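Local coordinates for protein ofchtiv-allosamidin (Ostrinia furnacalis, PDB 6JMB) that probably hydrolyses the beta-1,4 links of chitin, as a family 18 insect chitinase, and here binds the inhibitor allosamidin in its active-site cleft, at residues G359-P362 and L363-T366; G282-G285 and Y286-C290. All blocks are in the same frame, centred on the assembly; numbering follows the deposited sequence.

Contact 1 of 2, residues G359-P362 and L363-T366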
loop_
_atom_site.group_PDB
_atom_site.type_symbol
_atom_site.label_atom_id
_atom_site.label_comp_id
_atom_site.label_asym_id
_atom_site.label_seq_id
_atom_site.Cartn_x
_atom_site.Cartn_y
_atom_site.Cartn_z
ATOM N N GLY A 359 15.957 -16.838 -0.967
ATOM C CA GLY A 359 16.247 -16.264 0.328
ATOM C C GLY A 359 14.988 -15.759 1.008
ATOM O O GLY A 359 13.916 -15.651 0.410
ATOM N N THR A 360 15.119 -15.443 2.291
ATOM C CA THR A 360 13.992 -14.846 2.994
ATOM C C THR A 360 13.800 -13.406 2.533
ATOM O O THR A 360 14.749 -12.720 2.147
ATOM C CB THR A 360 14.201 -14.881 4.510
ATOM O OG1 THR A 360 15.376 -14.139 4.856
ATOM C CG2 THR A 360 14.331 -16.318 5.012
ATOM N N PHE A 361 12.554 -12.948 2.581
ATOM C CA PHE A 361 12.195 -11.594 2.178
ATOM C C PHE A 361 12.790 -11.202 0.820
ATOM O O PHE A 361 13.467 -10.180 0.706
ATOM C CB PHE A 361 12.598 -10.576 3.238
ATOM C CG PHE A 361 11.779 -10.631 4.503
ATOM C CD1 PHE A 361 10.482 -10.143 4.526
ATOM C CD2 PHE A 361 12.323 -11.145 5.674
ATOM C CE1 PHE A 361 9.733 -10.180 5.691
ATOM C CE2 PHE A 361 11.575 -11.182 6.845
ATOM C CZ PHE A 361 10.287 -10.698 6.855
ATOM N N PRO A 362 12.544 -11.991 -0.233
ATOM C CA PRO A 362 13.177 -11.662 -1.525
ATOM C C PRO A 362 12.709 -10.340 -2.103
ATOM O O PRO A 362 13.521 -9.597 -2.669
ATOM C CB PRO A 362 12.789 -12.846 -2.419
ATOM C CG PRO A 362 11.523 -13.379 -1.800
ATOM C CD PRO A 362 11.721 -13.210 -0.322
ATOM N N LEU A 363 11.420 -10.021 -1.988
ATOM C CA LEU A 363 10.951 -8.754 -2.534
ATOM C C LEU A 363 11.526 -7.579 -1.761
ATOM O O LEU A 363 11.974 -6.593 -2.360
ATOM C CB LEU A 363 9.426 -8.707 -2.516
ATOM C CG LEU A 363 8.729 -9.778 -3.362
ATOM C CD1 LEU A 363 7.226 -9.531 -3.359
ATOM C CD2 LEU A 363 9.292 -9.794 -4.784
ATOM N N LEU A 364 11.528 -7.672 -0.430
ATOM C CA LEU A 364 12.014 -6.575 0.396
ATOM C C LEU A 364 13.526 -6.410 0.266
ATOM O O LEU A 364 14.028 -5.281 0.187
ATOM C CB LEU A 364 11.588 -6.805 1.845
ATOM C CG LEU A 364 11.806 -5.658 2.831
ATOM C CD1 LEU A 364 11.274 -4.337 2.302
ATOM C CD2 LEU A 364 11.143 -6.004 4.151
ATOM N N ASN A 365 14.270 -7.519 0.217
ATOM C CA ASN A 365 15.707 -7.420 -0.030
ATOM C C ASN A 365 15.991 -6.802 -1.393
ATOM O O ASN A 365 16.921 -5.997 -1.534
ATOM C CB ASN A 365 16.374 -8.790 0.099
ATOM C CG ASN A 365 16.759 -9.113 1.525
ATOM O OD1 ASN A 365 17.645 -8.477 2.102
ATOM N ND2 ASN A 365 16.099 -10.105 2.103
ATOM N N THR A 366 15.189 -7.146 -2.404
ATOM C CA THR A 366 15.365 -6.541 -3.723
ATOM C C THR A 366 15.212 -5.025 -3.653
ATOM O O THR A 366 16.023 -4.281 -4.219
ATOM C CB THR A 366 14.367 -7.140 -4.716
ATOM O OG1 THR A 366 14.647 -8.534 -4.888
ATOM C CG2 THR A 366 14.480 -6.450 -6.065
HETATM O O HOH W 1 16.593 -11.500 4.574
#

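Contact 2 of 2, residues G282-G285 and Y286-C290. With NAA (2-acetamido-2-deoxy-beta-D-allopyranose), chain B.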
loop_
_atom_site.group_PDB
_atom_site.type_symbol
_atom_site.label_atom_id
_atom_site.label_comp_id
_atom_site.label_asym_id
_atom_site.label_seq_id
_atom_site.Cartn_x
_atom_site.Cartn_y
_atom_site.Cartn_z
ATOM N N GLY A 282 -9.749 -13.543 -5.342
ATOM C CA GLY A 282 -9.410 -12.304 -6.011
ATOM C C GLY A 282 -8.053 -11.733 -5.663
ATOM O O GLY A 282 -7.592 -10.828 -6.362
ATOM N N TYR A 283 -7.394 -12.212 -4.615
ATOM C CA TYR A 283 -6.029 -11.771 -4.367
ATOM C C TYR A 283 -5.245 -12.904 -3.729
ATOM O O TYR A 283 -5.814 -13.877 -3.223
ATOM C CB TYR A 283 -5.950 -10.437 -3.592
ATOM C CG TYR A 283 -5.879 -10.549 -2.083
ATOM C CD1 TYR A 283 -7.038 -10.606 -1.319
ATOM C CD2 TYR A 283 -4.657 -10.551 -1.419
ATOM C CE1 TYR A 283 -6.980 -10.687 0.064
ATOM C CE2 TYR A 283 -4.594 -10.638 -0.032
ATOM C CZ TYR A 283 -5.758 -10.706 0.697
ATOM O OH TYR A 283 -5.702 -10.789 2.071
ATOM N N VAL A 284 -3.922 -12.787 -3.803
ATOM C CA VAL A 284 -3.028 -13.817 -3.286
ATOM C C VAL A 284 -1.723 -13.145 -2.886
ATOM O O VAL A 284 -1.238 -12.249 -3.582
ATOM C CB VAL A 284 -2.834 -14.942 -4.328
ATOM C CG1 VAL A 284 -2.165 -14.419 -5.594
ATOM C CG2 VAL A 284 -2.065 -16.103 -3.731
ATOM N N GLY A 285 -1.172 -13.538 -1.742
ATOM C CA GLY A 285 0.115 -12.999 -1.343
ATOM C C GLY A 285 1.233 -13.550 -2.208
ATOM O O GLY A 285 1.137 -14.644 -2.764
ATOM N N TYR A 286 2.311 -12.770 -2.347
ATOM C CA TYR A 286 3.469 -13.286 -3.073
ATOM C C TYR A 286 3.975 -14.584 -2.450
ATOM O O TYR A 286 4.329 -15.524 -3.172
ATOM C CB TYR A 286 4.598 -12.251 -3.163
ATOM C CG TYR A 286 5.821 -12.829 -3.835
ATOM C CD1 TYR A 286 5.866 -12.983 -5.215
ATOM C CD2 TYR A 286 6.907 -13.280 -3.087
ATOM C CE1 TYR A 286 6.976 -13.541 -5.837
ATOM C CE2 TYR A 286 8.015 -13.846 -3.698
ATOM C CZ TYR A 286 8.042 -13.967 -5.071
ATOM O OH TYR A 286 9.140 -14.530 -5.696
ATOM N N ASN A 287 4.029 -14.649 -1.113
ATOM C CA ASN A 287 4.457 -15.876 -0.445
ATOM C C ASN A 287 3.613 -17.058 -0.894
ATOM O O ASN A 287 4.142 -18.140 -1.184
ATOM C CB ASN A 287 4.412 -15.717 1.082
ATOM C CG ASN A 287 3.009 -15.454 1.624
ATOM O OD1 ASN A 287 2.231 -14.684 1.056
ATOM N ND2 ASN A 287 2.692 -16.085 2.757
ATOM N N GLU A 288 2.303 -16.855 -1.001
ATOM C CA GLU A 288 1.410 -17.935 -1.396
ATOM C C GLU A 288 1.582 -18.276 -2.864
ATOM O O GLU A 288 1.614 -19.455 -3.231
ATOM C CB GLU A 288 -0.033 -17.524 -1.114
ATOM C CG GLU A 288 -0.326 -17.311 0.357
ATOM C CD GLU A 288 -1.689 -16.717 0.599
ATOM O OE1 GLU A 288 -2.022 -15.685 -0.026
ATOM O OE2 GLU A 288 -2.439 -17.285 1.422
ATOM N N PHE A 289 1.707 -17.267 -3.723
ATOM C CA PHE A 289 1.703 -17.559 -5.149
ATOM C C PHE A 289 3.046 -18.073 -5.645
ATOM O O PHE A 289 3.087 -18.947 -6.521
ATOM C CB PHE A 289 1.223 -16.373 -5.984
ATOM C CG PHE A 289 0.789 -16.785 -7.359
ATOM C CD1 PHE A 289 -0.229 -17.717 -7.506
ATOM C CD2 PHE A 289 1.419 -16.292 -8.491
ATOM C CE1 PHE A 289 -0.630 -18.144 -8.761
ATOM C CE2 PHE A 289 1.018 -16.706 -9.764
ATOM C CZ PHE A 289 -0.011 -17.637 -9.892
ATOM N N CYS A 290 4.157 -17.558 -5.111
ATOM C CA CYS A 290 5.442 -18.122 -5.498
ATOM C C CYS A 290 5.517 -19.596 -5.130
ATOM O O CYS A 290 6.067 -20.407 -5.885
ATOM C CB CYS A 290 6.603 -17.311 -4.910
ATOM S SG CYS A 290 6.982 -17.481 -3.133
HETATM C C1 NAA B . -6.548 -4.148 2.353
HETATM C C2 NAA B . -6.440 -5.662 2.441
HETATM C C3 NAA B . -7.646 -6.284 3.035
HETATM C C4 NAA B . -7.944 -5.688 4.398
HETATM C C5 NAA B . -8.075 -4.177 4.268
HETATM C C6 NAA B . -8.311 -3.491 5.580
HETATM C C7 NAA B . -4.922 -6.696 0.655
HETATM C C8 NAA B . -4.712 -7.093 -0.810
HETATM N N2 NAA B . -6.228 -6.092 1.016
HETATM O O3 NAA B . -8.760 -6.058 2.117
HETATM O O4 NAA B . -9.177 -6.184 4.958
HETATM O O5 NAA B . -6.828 -3.643 3.724
HETATM O O6 NAA B . -8.494 -2.118 5.313
HETATM O O7 NAA B . -4.100 -6.871 1.472
#

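Contact 1 of 2, residues G359-P362 and L363-T366
Two flat groups frame this helix start: the Phe361 ring, approached obliquely by Leu364 CD2, and the side-chain amide of Asn365, whose nitrogen turns back to the loop carbonyls. ND2 donates to Phe361 O at 3.0 Å, coming from above that carbonyl's plane (55° out of it) and not along a lone pair. The same ND2 makes a weak, bent bond of 2.9 Å to Thr360 O and also donates to a water, which is hydrogen-bonded in turn to Thr360 OG1. Across the contact only Leu364 approaches the ring, while the Phe361 side chain also touches Phe352. Nearer the backbone, Phe361 CB lies 3.7 Å from Asn365 ND2 and 4.1 Å from Leu364 CB.

These contacts illustrate how a helix is started: Phe361 is the N-cap of helix 362-373, which follows strand 341-345 of the TIM barrel. Phe361 O takes the first helical bond, from Asn365 N at 2.8 Å and nearly straight, so two nitrogens of one residue grip a single carbonyl. Pro362 suits the first turn because it has no N-H to satisfy; the amides of Leu363 and Leu364 are taken by the carboxylate of Asp350. Thr366 repeats the double grip one residue on. With OG1 anti to the carbonyl carbon (chi1 -64°), its hydroxyl folds back to donate to Pro362 O at 2.7 Å, and Thr366 N reaches that oxygen from the opposite face at 3.0 Å.

Contact 2 of 2, residues G282-G285 and Y286-C290
At Gly285 the chain turns through nearly a right angle (89°) from strand 283-285 into helix 286-295, whose first bond runs from Phe289 N to Gly285 O at 2.9 Å. The segment lies in what is probably the alpha+beta insertion domain of family 18 chitinases, and strand 283-285 pairs antiparallel with strand 243-256. Gly285 is the N-cap, and Glu288 makes one of the two bonds of a capping box. With CG anti to the carbonyl carbon (chi1 -64°), it reaches back so that OE1 accepts from Gly285 N at 2.9 Å through its anti lone pair; the reciprocal bond cannot form because glycine has no side chain. Further bonds hold this carboxylate, from Thr278 OG1 to OE1 and from Tyr277 N to OE2. Val284 packs on the first turn with both methyls: CG2 meets Glu288 CB at 3.6 Å as the two side chains run past each other in opposite directions, and CG1 rests on Phe289 CB at 3.9 Å.

Tyr283 looks to the inhibitor instead, taking the acetamide methyl of an allosamidin sugar over one ring face, with C8 of that sugar 3.5 Å from Tyr283 CD2. Replacing Tyr283 with an alanine is likely to strip this methyl of its aromatic floor and open a gap beneath the acetamide. One turn along the helix from Tyr286, CB of Cys290, disulfide-bonded to Cys356, lies 3.6 Å above the Tyr286 ring plane, offset toward its rim.

How the contacts relate
Contact 2 comes first along the chain, turning strand 283-285 into helix 286-295, beside the sugar-binding cleft. The chain then passes through strands 300-304, 309-314 and 317-320, helix 324-336 and barrel strand 341-345 before contact 1 opens helix 362-373. The two stand in series, neither enclosing nor crossing the other, and each closes just the tight turn at a helix start. Although their centres are about 15 Å apart, they touch: Leu363 CD1 packs on Tyr286 CG at 3.6 Å. This packing and the Cys290-Cys356 disulfide join helix 286-295, probably of the insertion domain, to the C-terminal helix 362-373 and its leading loop on the barrel side.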